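Long-range contacts in cytosine deaminase (PDB 4R88), which probably catalyses the hydrolytic deamination of cytosine to uracil at an iron-containing active site: residues B[54-59]-B[115-120]; B[61-66]-B[309-314]; B[73-78]-B[279-284]; B[269-274]-B[303-308]. All blocks are in the same frame, centred on the assembly; numbering follows the deposited sequence.

Contact 1. Residues B[54-59]-B[115-120]. With FE2 (Fe (II) ion), chain T; 1LD (5-fluorocytosine), chain S.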
# COMPACT_ATOMS: atom_id res chain seq x y z
N GLU B 54 -3.43 17.26 1.94
CA GLU B 54 -4.20 16.27 2.70
C GLU B 54 -5.62 16.83 2.91
O GLU B 54 -5.88 17.56 3.86
CB GLU B 54 -3.51 15.97 4.03
CG GLU B 54 -4.31 15.05 4.94
CD GLU B 54 -4.89 13.88 4.18
OE1 GLU B 54 -4.14 12.91 3.90
OE2 GLU B 54 -6.08 13.94 3.82
N PRO B 55 -6.54 16.50 1.99
CA PRO B 55 -7.84 17.19 1.92
C PRO B 55 -8.87 16.63 2.90
O PRO B 55 -9.99 17.14 2.96
CB PRO B 55 -8.28 16.92 0.48
CG PRO B 55 -7.68 15.57 0.18
CD PRO B 55 -6.34 15.58 0.85
N HIS B 56 -8.51 15.58 3.63
CA HIS B 56 -9.45 14.96 4.56
C HIS B 56 -8.72 14.20 5.65
O HIS B 56 -8.25 13.08 5.42
CB HIS B 56 -10.37 14.01 3.79
CG HIS B 56 -11.48 13.45 4.63
ND1 HIS B 56 -12.81 13.62 4.30
CD2 HIS B 56 -11.45 12.72 5.76
CE1 HIS B 56 -13.55 13.01 5.20
NE2 HIS B 56 -12.76 12.46 6.10
N ILE B 57 -8.63 14.79 6.83
CA ILE B 57 -8.03 14.12 7.98
C ILE B 57 -8.77 14.52 9.27
O ILE B 57 -9.40 15.56 9.32
CB ILE B 57 -6.53 14.41 8.06
CG1 ILE B 57 -5.83 13.43 9.00
CG2 ILE B 57 -6.28 15.89 8.49
CD1 ILE B 57 -4.31 13.43 8.85
N HIS B 58 -8.73 13.66 10.29
CA HIS B 58 -9.38 13.96 11.57
C HIS B 58 -8.33 14.25 12.64
O HIS B 58 -7.99 13.36 13.42
CB HIS B 58 -10.24 12.77 12.02
CG HIS B 58 -11.44 12.54 11.17
ND1 HIS B 58 -12.68 13.03 11.49
CD2 HIS B 58 -11.58 11.91 9.98
CE1 HIS B 58 -13.54 12.71 10.54
NE2 HIS B 58 -12.89 12.03 9.61
N LEU B 59 -7.82 15.48 12.66
CA LEU B 59 -6.77 15.87 13.62
C LEU B 59 -7.21 15.87 15.09
O LEU B 59 -6.36 15.74 15.98
CB LEU B 59 -6.19 17.25 13.28
CG LEU B 59 -5.34 17.38 12.03
CD1 LEU B 59 -4.77 18.80 11.95
CD2 LEU B 59 -4.23 16.33 12.02
N ARG B 115 -6.99 19.88 5.16
CA ARG B 115 -8.36 20.10 5.61
C ARG B 115 -8.68 19.08 6.69
O ARG B 115 -8.64 17.89 6.44
CB ARG B 115 -9.35 19.99 4.45
CG ARG B 115 -10.81 19.97 4.91
CD ARG B 115 -11.79 19.89 3.73
NE ARG B 115 -11.86 21.15 3.00
CZ ARG B 115 -12.59 21.35 1.91
NH1 ARG B 115 -13.30 20.35 1.39
NH2 ARG B 115 -12.60 22.55 1.34
N THR B 116 -8.97 19.56 7.91
CA THR B 116 -9.30 18.68 9.02
C THR B 116 -10.77 18.75 9.38
O THR B 116 -11.37 19.82 9.44
CB THR B 116 -8.44 18.95 10.29
OG1 THR B 116 -8.70 17.91 11.26
CG2 THR B 116 -8.74 20.34 10.92
N HIS B 117 -11.38 17.59 9.60
CA HIS B 117 -12.70 17.56 10.21
C HIS B 117 -12.50 17.60 11.71
O HIS B 117 -11.48 17.13 12.23
CB HIS B 117 -13.45 16.31 9.76
CG HIS B 117 -13.72 16.29 8.28
ND1 HIS B 117 -14.96 16.57 7.75
CD2 HIS B 117 -12.89 16.08 7.23
CE1 HIS B 117 -14.88 16.52 6.43
NE2 HIS B 117 -13.64 16.23 6.09
N VAL B 118 -13.41 18.27 12.41
CA VAL B 118 -13.37 18.31 13.86
C VAL B 118 -14.77 18.01 14.36
O VAL B 118 -15.73 18.65 13.93
CB VAL B 118 -12.97 19.70 14.36
CG1 VAL B 118 -12.83 19.70 15.89
CG2 VAL B 118 -11.68 20.13 13.70
N ASP B 119 -14.88 17.03 15.25
CA ASP B 119 -16.18 16.61 15.76
C ASP B 119 -16.77 17.74 16.60
O ASP B 119 -16.19 18.14 17.60
CB ASP B 119 -16.04 15.32 16.58
CG ASP B 119 -17.37 14.77 17.07
OD1 ASP B 119 -17.34 13.79 17.84
OD2 ASP B 119 -18.46 15.28 16.69
N VAL B 120 -17.93 18.24 16.18
CA VAL B 120 -18.61 19.27 16.96
C VAL B 120 -19.77 18.72 17.79
O VAL B 120 -20.44 19.49 18.50
CB VAL B 120 -19.06 20.47 16.06
CG1 VAL B 120 -17.84 21.12 15.40
CG2 VAL B 120 -20.05 20.00 15.00
FE FE2 T . -13.45 10.91 7.60
N1 1LD S . -15.48 9.40 11.44
C6 1LD S . -14.15 9.21 11.49
C2 1LD S . -16.19 8.86 10.44
O2 1LD S . -17.55 9.07 10.39
N3 1LD S . -15.63 8.12 9.47
C4 1LD S . -14.30 7.90 9.49
N4 1LD S . -13.71 7.10 8.46
C5 1LD S . -13.51 8.44 10.51
F 1LD S . -12.19 8.24 10.56
O HOH W 1 -12.45 16.42 3.58

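Contact 2. Residues B[61-66]-B[309-314]. With 1LD (5-fluorocytosine), chain S.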
# COMPACT_ATOMS: atom_id res chain seq x y z
N ALA B 61 -8.93 13.62 16.47
CA ALA B 61 -8.87 12.22 16.89
C ALA B 61 -7.49 11.57 16.69
O ALA B 61 -7.29 10.44 17.09
CB ALA B 61 -9.92 11.40 16.14
N THR B 62 -6.55 12.28 16.06
CA THR B 62 -5.27 11.66 15.72
C THR B 62 -4.49 11.22 16.97
O THR B 62 -4.54 11.88 18.01
CB THR B 62 -4.38 12.59 14.83
OG1 THR B 62 -3.28 11.84 14.29
CG2 THR B 62 -3.85 13.77 15.62
N LEU B 63 -3.80 10.09 16.86
CA LEU B 63 -2.93 9.58 17.92
C LEU B 63 -3.68 9.15 19.19
O LEU B 63 -3.11 9.18 20.28
CB LEU B 63 -1.84 10.61 18.26
CG LEU B 63 -0.99 11.12 17.09
CD1 LEU B 63 0.04 12.15 17.56
CD2 LEU B 63 -0.31 9.95 16.34
N THR B 64 -4.94 8.75 19.06
CA THR B 64 -5.71 8.24 20.20
C THR B 64 -6.16 6.78 20.03
O THR B 64 -7.04 6.32 20.76
CB THR B 64 -7.00 9.06 20.46
OG1 THR B 64 -7.91 8.87 19.37
CG2 THR B 64 -6.71 10.54 20.63
N ALA B 65 -5.58 6.06 19.07
CA ALA B 65 -5.93 4.65 18.88
C ALA B 65 -5.70 3.85 20.16
O ALA B 65 -4.62 3.88 20.72
CB ALA B 65 -5.12 4.04 17.75
N GLY B 66 -6.73 3.14 20.62
CA GLY B 66 -6.60 2.33 21.82
C GLY B 66 -7.00 3.02 23.13
O GLY B 66 -6.93 2.41 24.19
N SER B 309 -7.21 9.12 8.53
CA SER B 309 -6.88 8.87 9.93
C SER B 309 -5.41 8.58 10.13
O SER B 309 -4.78 7.92 9.30
CB SER B 309 -7.65 7.64 10.44
OG SER B 309 -9.06 7.85 10.45
N ILE B 310 -4.86 9.03 11.24
CA ILE B 310 -3.54 8.57 11.67
C ILE B 310 -3.62 8.10 13.13
O ILE B 310 -3.81 8.91 14.04
CB ILE B 310 -2.47 9.68 11.47
CG1 ILE B 310 -2.24 9.89 9.96
CG2 ILE B 310 -1.17 9.32 12.18
CD1 ILE B 310 -1.39 11.13 9.60
N GLN B 311 -3.54 6.78 13.33
CA GLN B 311 -3.50 6.16 14.65
C GLN B 311 -4.66 6.60 15.54
O GLN B 311 -4.46 7.12 16.64
CB GLN B 311 -2.15 6.41 15.33
CG GLN B 311 -0.96 5.87 14.51
CD GLN B 311 0.38 6.31 15.06
OE1 GLN B 311 0.94 7.32 14.63
NE2 GLN B 311 0.90 5.55 16.01
N ASP B 312 -5.88 6.39 15.05
CA ASP B 312 -7.07 6.92 15.71
C ASP B 312 -8.10 5.79 15.93
O ASP B 312 -7.78 4.63 15.66
CB ASP B 312 -7.56 8.18 14.93
CG ASP B 312 -8.35 7.86 13.68
OD1 ASP B 312 -8.72 8.85 12.98
OD2 ASP B 312 -8.62 6.66 13.40
N PRO B 313 -9.31 6.09 16.47
CA PRO B 313 -10.21 4.96 16.75
C PRO B 313 -10.61 4.10 15.53
O PRO B 313 -11.08 2.99 15.70
CB PRO B 313 -11.47 5.63 17.31
CG PRO B 313 -10.99 6.92 17.88
CD PRO B 313 -9.87 7.37 16.98
N TRP B 314 -10.45 4.64 14.33
CA TRP B 314 -10.89 3.95 13.13
C TRP B 314 -9.76 3.23 12.42
O TRP B 314 -9.99 2.26 11.70
CB TRP B 314 -11.54 4.95 12.18
CG TRP B 314 -12.79 5.49 12.76
CD1 TRP B 314 -14.03 4.92 12.70
CD2 TRP B 314 -12.93 6.69 13.53
NE1 TRP B 314 -14.94 5.70 13.38
CE2 TRP B 314 -14.29 6.79 13.90
CE3 TRP B 314 -12.04 7.69 13.93
CZ2 TRP B 314 -14.78 7.85 14.65
CZ3 TRP B 314 -12.53 8.75 14.68
CH2 TRP B 314 -13.88 8.82 15.03
N1 1LD S . -15.48 9.40 11.44
C6 1LD S . -14.15 9.21 11.49
C2 1LD S . -16.19 8.86 10.44
O2 1LD S . -17.55 9.07 10.39
N3 1LD S . -15.63 8.12 9.47
C4 1LD S . -14.30 7.90 9.49
N4 1LD S . -13.71 7.10 8.46
C5 1LD S . -13.51 8.44 10.51
F 1LD S . -12.19 8.24 10.56

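Contact 3. Residues B[73-78]-B[279-284]. With 1LD (5-fluorocytosine), chain S.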
# COMPACT_ATOMS: atom_id res chain seq x y z
N SER B 73 -13.67 -4.64 16.21
CA SER B 73 -14.30 -5.13 14.98
C SER B 73 -13.73 -4.50 13.70
O SER B 73 -13.94 -5.01 12.60
CB SER B 73 -15.80 -4.87 15.04
OG SER B 73 -16.02 -3.47 15.08
N GLY B 74 -13.04 -3.38 13.83
CA GLY B 74 -12.52 -2.69 12.66
C GLY B 74 -13.63 -2.06 11.84
O GLY B 74 -13.51 -1.94 10.62
N THR B 75 -14.72 -1.65 12.49
CA THR B 75 -15.85 -1.08 11.78
C THR B 75 -16.01 0.42 12.05
O THR B 75 -15.54 0.93 13.07
CB THR B 75 -17.17 -1.80 12.15
OG1 THR B 75 -17.41 -1.65 13.55
CG2 THR B 75 -17.10 -3.29 11.80
N LEU B 76 -16.67 1.12 11.12
CA LEU B 76 -16.96 2.54 11.30
C LEU B 76 -17.75 2.77 12.61
O LEU B 76 -17.45 3.68 13.39
CB LEU B 76 -17.77 3.06 10.12
CG LEU B 76 -18.29 4.50 10.29
CD1 LEU B 76 -17.13 5.46 10.36
CD2 LEU B 76 -19.25 4.89 9.17
N PHE B 77 -18.73 1.91 12.85
CA PHE B 77 -19.62 2.09 13.99
C PHE B 77 -18.93 1.89 15.35
O PHE B 77 -19.11 2.72 16.24
CB PHE B 77 -20.85 1.20 13.84
CG PHE B 77 -21.50 1.32 12.49
CD1 PHE B 77 -21.68 0.20 11.69
CD2 PHE B 77 -21.91 2.56 12.02
CE1 PHE B 77 -22.26 0.32 10.43
CE2 PHE B 77 -22.49 2.68 10.76
CZ PHE B 77 -22.67 1.56 9.97
N GLU B 78 -18.14 0.83 15.51
CA GLU B 78 -17.40 0.68 16.77
C GLU B 78 -16.42 1.84 16.99
O GLU B 78 -16.22 2.29 18.11
CB GLU B 78 -16.66 -0.67 16.87
CG GLU B 78 -15.95 -0.82 18.21
CD GLU B 78 -15.39 -2.21 18.46
OE1 GLU B 78 -14.64 -2.37 19.44
OE2 GLU B 78 -15.68 -3.14 17.68
N GLY B 279 -16.47 -3.60 3.71
CA GLY B 279 -16.42 -5.03 3.42
C GLY B 279 -16.50 -5.88 4.67
O GLY B 279 -16.39 -7.11 4.61
N ARG B 280 -16.71 -5.24 5.82
CA ARG B 280 -16.72 -5.95 7.10
C ARG B 280 -18.01 -6.73 7.30
O ARG B 280 -18.06 -7.65 8.11
CB ARG B 280 -16.53 -4.96 8.25
CG ARG B 280 -15.16 -4.31 8.26
CD ARG B 280 -14.20 -5.13 9.07
NE ARG B 280 -12.88 -4.51 9.07
CZ ARG B 280 -11.80 -5.07 9.61
NH1 ARG B 280 -11.88 -6.25 10.21
NH2 ARG B 280 -10.64 -4.43 9.55
N PHE B 281 -19.05 -6.36 6.57
CA PHE B 281 -20.35 -6.99 6.76
C PHE B 281 -20.65 -8.00 5.67
O PHE B 281 -21.70 -8.64 5.68
CB PHE B 281 -21.43 -5.92 6.91
CG PHE B 281 -21.17 -4.99 8.05
CD1 PHE B 281 -20.60 -3.74 7.83
CD2 PHE B 281 -21.40 -5.41 9.34
CE1 PHE B 281 -20.32 -2.91 8.89
CE2 PHE B 281 -21.12 -4.57 10.41
CZ PHE B 281 -20.58 -3.32 10.18
N ASP B 282 -19.70 -8.16 4.76
CA ASP B 282 -19.73 -9.25 3.79
C ASP B 282 -19.11 -10.50 4.40
O ASP B 282 -18.28 -10.41 5.29
CB ASP B 282 -18.91 -8.90 2.56
CG ASP B 282 -19.63 -7.97 1.62
OD1 ASP B 282 -20.85 -7.83 1.77
OD2 ASP B 282 -18.97 -7.42 0.71
N SER B 283 -19.47 -11.66 3.89
CA SER B 283 -18.61 -12.82 4.10
C SER B 283 -17.68 -12.89 2.89
O SER B 283 -16.72 -12.12 2.79
CB SER B 283 -19.42 -14.11 4.30
OG SER B 283 -20.16 -14.46 3.14
N TRP B 284 -17.99 -13.78 1.96
CA TRP B 284 -17.20 -13.97 0.75
C TRP B 284 -18.16 -14.21 -0.43
O TRP B 284 -19.12 -14.96 -0.29
CB TRP B 284 -16.27 -15.17 0.92
CG TRP B 284 -15.43 -15.09 2.16
CD1 TRP B 284 -15.73 -15.63 3.38
CD2 TRP B 284 -14.17 -14.42 2.31
NE1 TRP B 284 -14.73 -15.34 4.29
CE2 TRP B 284 -13.76 -14.59 3.66
CE3 TRP B 284 -13.36 -13.68 1.45
CZ2 TRP B 284 -12.56 -14.07 4.15
CZ3 TRP B 284 -12.16 -13.15 1.94
CH2 TRP B 284 -11.78 -13.35 3.28
N1 1LD S . -15.48 9.40 11.44
C6 1LD S . -14.15 9.21 11.49
C2 1LD S . -16.19 8.86 10.44
O2 1LD S . -17.55 9.07 10.39
N3 1LD S . -15.63 8.12 9.47
C4 1LD S . -14.30 7.90 9.49
N4 1LD S . -13.71 7.10 8.46
C5 1LD S . -13.51 8.44 10.51
F 1LD S . -12.19 8.24 10.56

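Contact 4. Residues B[269-274]-B[303-308]. With FE2 (Fe (II) ion), chain T; 1LD (5-fluorocytosine), chain S.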
# COMPACT_ATOMS: atom_id res chain seq x y z
N SER B 269 -11.77 10.37 -1.84
CA SER B 269 -11.75 8.96 -1.48
C SER B 269 -10.58 8.70 -0.53
O SER B 269 -9.50 9.28 -0.68
CB SER B 269 -11.61 8.08 -2.73
OG SER B 269 -11.48 6.71 -2.39
N CYS B 270 -10.80 7.82 0.44
CA CYS B 270 -9.76 7.45 1.40
C CYS B 270 -9.53 5.94 1.30
O CYS B 270 -10.09 5.18 2.08
CB CYS B 270 -10.19 7.86 2.82
SG CYS B 270 -10.65 9.65 2.93
N PRO B 271 -8.71 5.50 0.32
CA PRO B 271 -8.65 4.06 0.02
C PRO B 271 -8.09 3.19 1.15
O PRO B 271 -8.61 2.10 1.34
CB PRO B 271 -7.76 3.99 -1.21
CG PRO B 271 -6.92 5.27 -1.15
CD PRO B 271 -7.88 6.29 -0.60
N THR B 272 -7.06 3.65 1.87
CA THR B 272 -6.54 2.83 2.97
C THR B 272 -7.55 2.71 4.10
O THR B 272 -7.65 1.67 4.76
CB THR B 272 -5.22 3.35 3.54
OG1 THR B 272 -5.39 4.71 3.96
CG2 THR B 272 -4.10 3.26 2.50
N GLU B 273 -8.32 3.77 4.32
CA GLU B 273 -9.32 3.75 5.38
C GLU B 273 -10.48 2.85 4.97
O GLU B 273 -10.92 2.01 5.74
CB GLU B 273 -9.85 5.17 5.67
CG GLU B 273 -10.74 5.25 6.90
CD GLU B 273 -9.99 5.79 8.11
OE1 GLU B 273 -8.74 5.85 8.06
OE2 GLU B 273 -10.64 6.17 9.10
N SER B 274 -10.96 3.02 3.74
CA SER B 274 -12.13 2.26 3.31
C SER B 274 -11.85 0.78 3.09
O SER B 274 -12.71 -0.06 3.37
CB SER B 274 -12.77 2.90 2.07
OG SER B 274 -13.33 4.16 2.43
N VAL B 303 -11.75 14.22 -8.56
CA VAL B 303 -11.66 13.28 -7.45
C VAL B 303 -10.21 13.22 -6.96
O VAL B 303 -9.27 13.42 -7.73
CB VAL B 303 -12.20 11.85 -7.87
CG1 VAL B 303 -11.39 11.27 -9.01
CG2 VAL B 303 -12.22 10.88 -6.67
N CYS B 304 -10.03 12.98 -5.66
CA CYS B 304 -8.67 12.91 -5.11
C CYS B 304 -8.62 11.97 -3.91
O CYS B 304 -9.65 11.51 -3.43
CB CYS B 304 -8.17 14.31 -4.72
SG CYS B 304 -9.24 15.15 -3.54
N PHE B 305 -7.40 11.68 -3.44
CA PHE B 305 -7.22 10.74 -2.35
C PHE B 305 -6.80 11.46 -1.07
O PHE B 305 -6.21 12.55 -1.12
CB PHE B 305 -6.14 9.69 -2.69
CG PHE B 305 -6.52 8.75 -3.81
CD1 PHE B 305 -7.66 7.95 -3.73
CD2 PHE B 305 -5.70 8.63 -4.92
CE1 PHE B 305 -7.97 7.06 -4.76
CE2 PHE B 305 -6.02 7.75 -5.96
CZ PHE B 305 -7.15 6.96 -5.88
N ALA B 306 -7.08 10.84 0.07
CA ALA B 306 -6.75 11.41 1.38
C ALA B 306 -6.41 10.29 2.37
O ALA B 306 -6.81 9.16 2.17
CB ALA B 306 -7.92 12.23 1.89
N GLN B 307 -5.69 10.62 3.44
CA GLN B 307 -5.33 9.63 4.47
C GLN B 307 -6.44 9.34 5.48
O GLN B 307 -6.48 8.25 6.05
CB GLN B 307 -4.08 10.09 5.23
CG GLN B 307 -2.84 10.08 4.36
CD GLN B 307 -1.71 10.92 4.92
OE1 GLN B 307 -0.87 10.41 5.66
NE2 GLN B 307 -1.69 12.20 4.57
N ASP B 308 -7.28 10.33 5.73
CA ASP B 308 -8.40 10.22 6.69
C ASP B 308 -7.99 10.14 8.18
O ASP B 308 -8.38 10.98 8.98
CB ASP B 308 -9.32 9.03 6.32
CG ASP B 308 -10.73 9.17 6.91
OD1 ASP B 308 -11.58 8.29 6.67
OD2 ASP B 308 -10.98 10.16 7.61
FE FE2 T . -13.45 10.91 7.60
N1 1LD S . -15.48 9.40 11.44
C6 1LD S . -14.15 9.21 11.49
C2 1LD S . -16.19 8.86 10.44
O2 1LD S . -17.55 9.07 10.39
N3 1LD S . -15.63 8.12 9.47
C4 1LD S . -14.30 7.90 9.49
N4 1LD S . -13.71 7.10 8.46
C5 1LD S . -13.51 8.44 10.51
F 1LD S . -12.19 8.24 10.56
O HOH W 2 -7.04 6.53 2.97
O HOH W 3 -6.00 5.59 6.19

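Contact 1. Residues B[54-59]-B[115-120]
The rings of His56 and His117 lie tilted against each other, their planes 37° apart and their centroids separated by 4.2 Å, an oblique pair rather than a stack. His117 brings NE2 over one face of the His56 ring, off toward the rim, near ND1 and CE1. His56 holds CG anti to the backbone N (chi1 -173°), which swings the ring over so that NE2 reaches the iron at 2.3 Å. His58 binds the same ion through its NE2 at 2.4 Å, while its CE1 rests 3.7 Å from His117 CB. C6 of 5-fluorocytosine lies over a face of the His58 ring. The two strands run almost parallel, 14° apart, as the first two of the eight barrel strands, and His56 and His58 are the His-X-His pair that amidohydrolases carry at the end of the first; His209 and Asp308 complete the iron site. The ring of His117 is further held by a water, in its plane, that bonds NE2 and donates to Pro55 O. On the other side of the strands Thr116 reaches across: its OG1 accepts from Leu59 N at 2.9 Å, nearly straight, a side-chain bond just beyond the last backbone bond of the pair. Ile57 O takes His117 N at 2.8 Å. Arg115 runs its aliphatic carbons past Pro55 O, then turns its guanidinium to Asp207 and Gln145.

Contact 2. Residues B[61-66]-B[309-314]
Ile310 O is gripped from the neighbouring loop: Leu63 N points straight at it in the carbonyl plane at 3.1 Å, and Thr62 OG1 lies 3.0 Å away. The same hydroxyl also pairs with Thr102 on helix 92-108. Gln311 O takes Ala65 N at 2.9 Å, the donor standing well above its carbonyl plane. The side chains of Leu63 and Gln311 cross at a slant, with Leu63 CD2 3.4 Å from Gln311 OE1, and Gln311 extends on to a weak hydrogen bond with Tyr381 of the second subunit. The segment 61-66 owes its shape to a type II beta turn from Ala61 to Thr64, with Leu63 at positive phi in its third position. Thr64 OG1, set between the backbone nitrogen and carbonyl carbon (chi1 67°), clasps that turn by donating to Ala61 O at 2.8 Å. These are the loops that leave the first and last strands of the barrel, meeting at its C-terminal, active-site end. Asp312 fixes the far loop in an Asx turn, OD2 accepting from Trp314 N. Trp314 then lies broadside to the ligand: C6 of 5-fluorocytosine is 3.2 Å above the indole plane, over the centre of the ring system, and Pro313 CB backs the opposite face. At the indole edge, in its plane, sits Ala61 CB, 4.0 Å from CZ3. The indole NE1 bonds to Leu76 O, which would hold the ring against turning.

Contact 3. Residues B[73-78]-B[279-284]
Arg280 lays its guanidinium flat on the backbone of Ser73 and Gly74, and this is the close-packed half of the contact. Gly74 CA stands 3.9 Å above the guanidinium plane, over its centre, an approach that suits a residue without a side chain. A bend at the second torsion (chi2 -90°) folds the arginine chain across that backbone. Arg280 NE comes within 3.1 Å of Gly74 O, yet the angle is too poor for a hydrogen bond, and NE gives its proton instead to His276 O on helix 271-277. Arg280 CB meets Thr75 CG2 at 4.0 Å. The other half is looser and more exposed: Phe281 lies out at the surface, and its CZ meets the edge of the Phe77 ring, 4.0 Å from CD1. The same CZ touches Thr75 CG2 at 3.8 Å, so the threonine methyl is in contact with both the arginine stem and the phenylalanine ring. Its hydroxyl is turned the other way, into the helix end. There Thr75 OG1 accepts from Glu78 N at 3.2 Å and donates to Ser73 OG. Glu78 OE2 in turn collects both Ser73 N and Ser73 OG from the same face of its carboxylate, the hydroxyl at 2.6 Å. Leu76, on the side of the helix start turned from this contact, puts CD1 3.2 Å from N3 of 5-fluorocytosine. The arrangement is an N-capped helix start, with Thr75 as N-cap, docked against the loop that follows helix 271-277 beside the ligand pocket of the barrel.

Contact 4. Residues B[269-274]-B[303-308]
Asp308 and Glu273 cross at about a right angle, their carboxylate planes 38° apart, where iron and ligand come together. Asp308 OD2 binds the iron at 2.6 Å, and its other oxygen, OD1, lies 3.0 Å from N4 of 5-fluorocytosine. N4 of the ligand donates to Glu273 OE2 at 3.3 Å, a fairly straight bond. Glu273 CG, anti to the backbone N (chi1 -171°), lies 3.2 Å from Asp308 OD1, and the bend at chi2 turns the carboxylate toward the ligand; its OE2 is also hydrogen-bonded to the hydroxyl of Ser309. One layer out, Cys270 SG packs on Asp308 CB and on the methyl of Ala306. Both segments take in the C-terminal ends of neighbouring parallel strands and what follows them, the last two strands of the amidohydrolase barrel, and Asp308 occupies the place of this family's metal-binding aspartate after the eighth strand. Cys270 is the N-cap of the helix that brings in Glu273. Two waters sit between helix and loop: one joins Thr272 OG1 to Ala306 O, the other lies between the same hydroxyl and Gln307 O. Further back the strands pair directly, Ser269 N donating to Cys304 O at 2.9 Å and Ser269 O receiving Ala306 N at 3.0 Å. Pro271 stands crosswise to the Phe305 side chain, its CD 3.5 Å from CD1 of the ring.

In the fold
All four contacts touch 5-fluorocytosine, and contacts 1 and 4 share the iron. Those two join where the barrel closes: His56 O is 2.9 Å from Asp308 N, and Glu54 OE1 2.6 Å from Gln307 NE2, both probable hydrogen bonds. Contact 2 borders both, meeting contact 1 through Ile57 CD1 and Ile310 CD1, 3.8 Å apart, and contact 4 through Ser309 and Glu273. It reaches contact 3 where Trp314 meets Leu76, so indole and leucine line the pocket as neighbours. Contact 3 lies farthest out, its centre about 23 Å from that of contact 1, and meets the site mainly through Leu76.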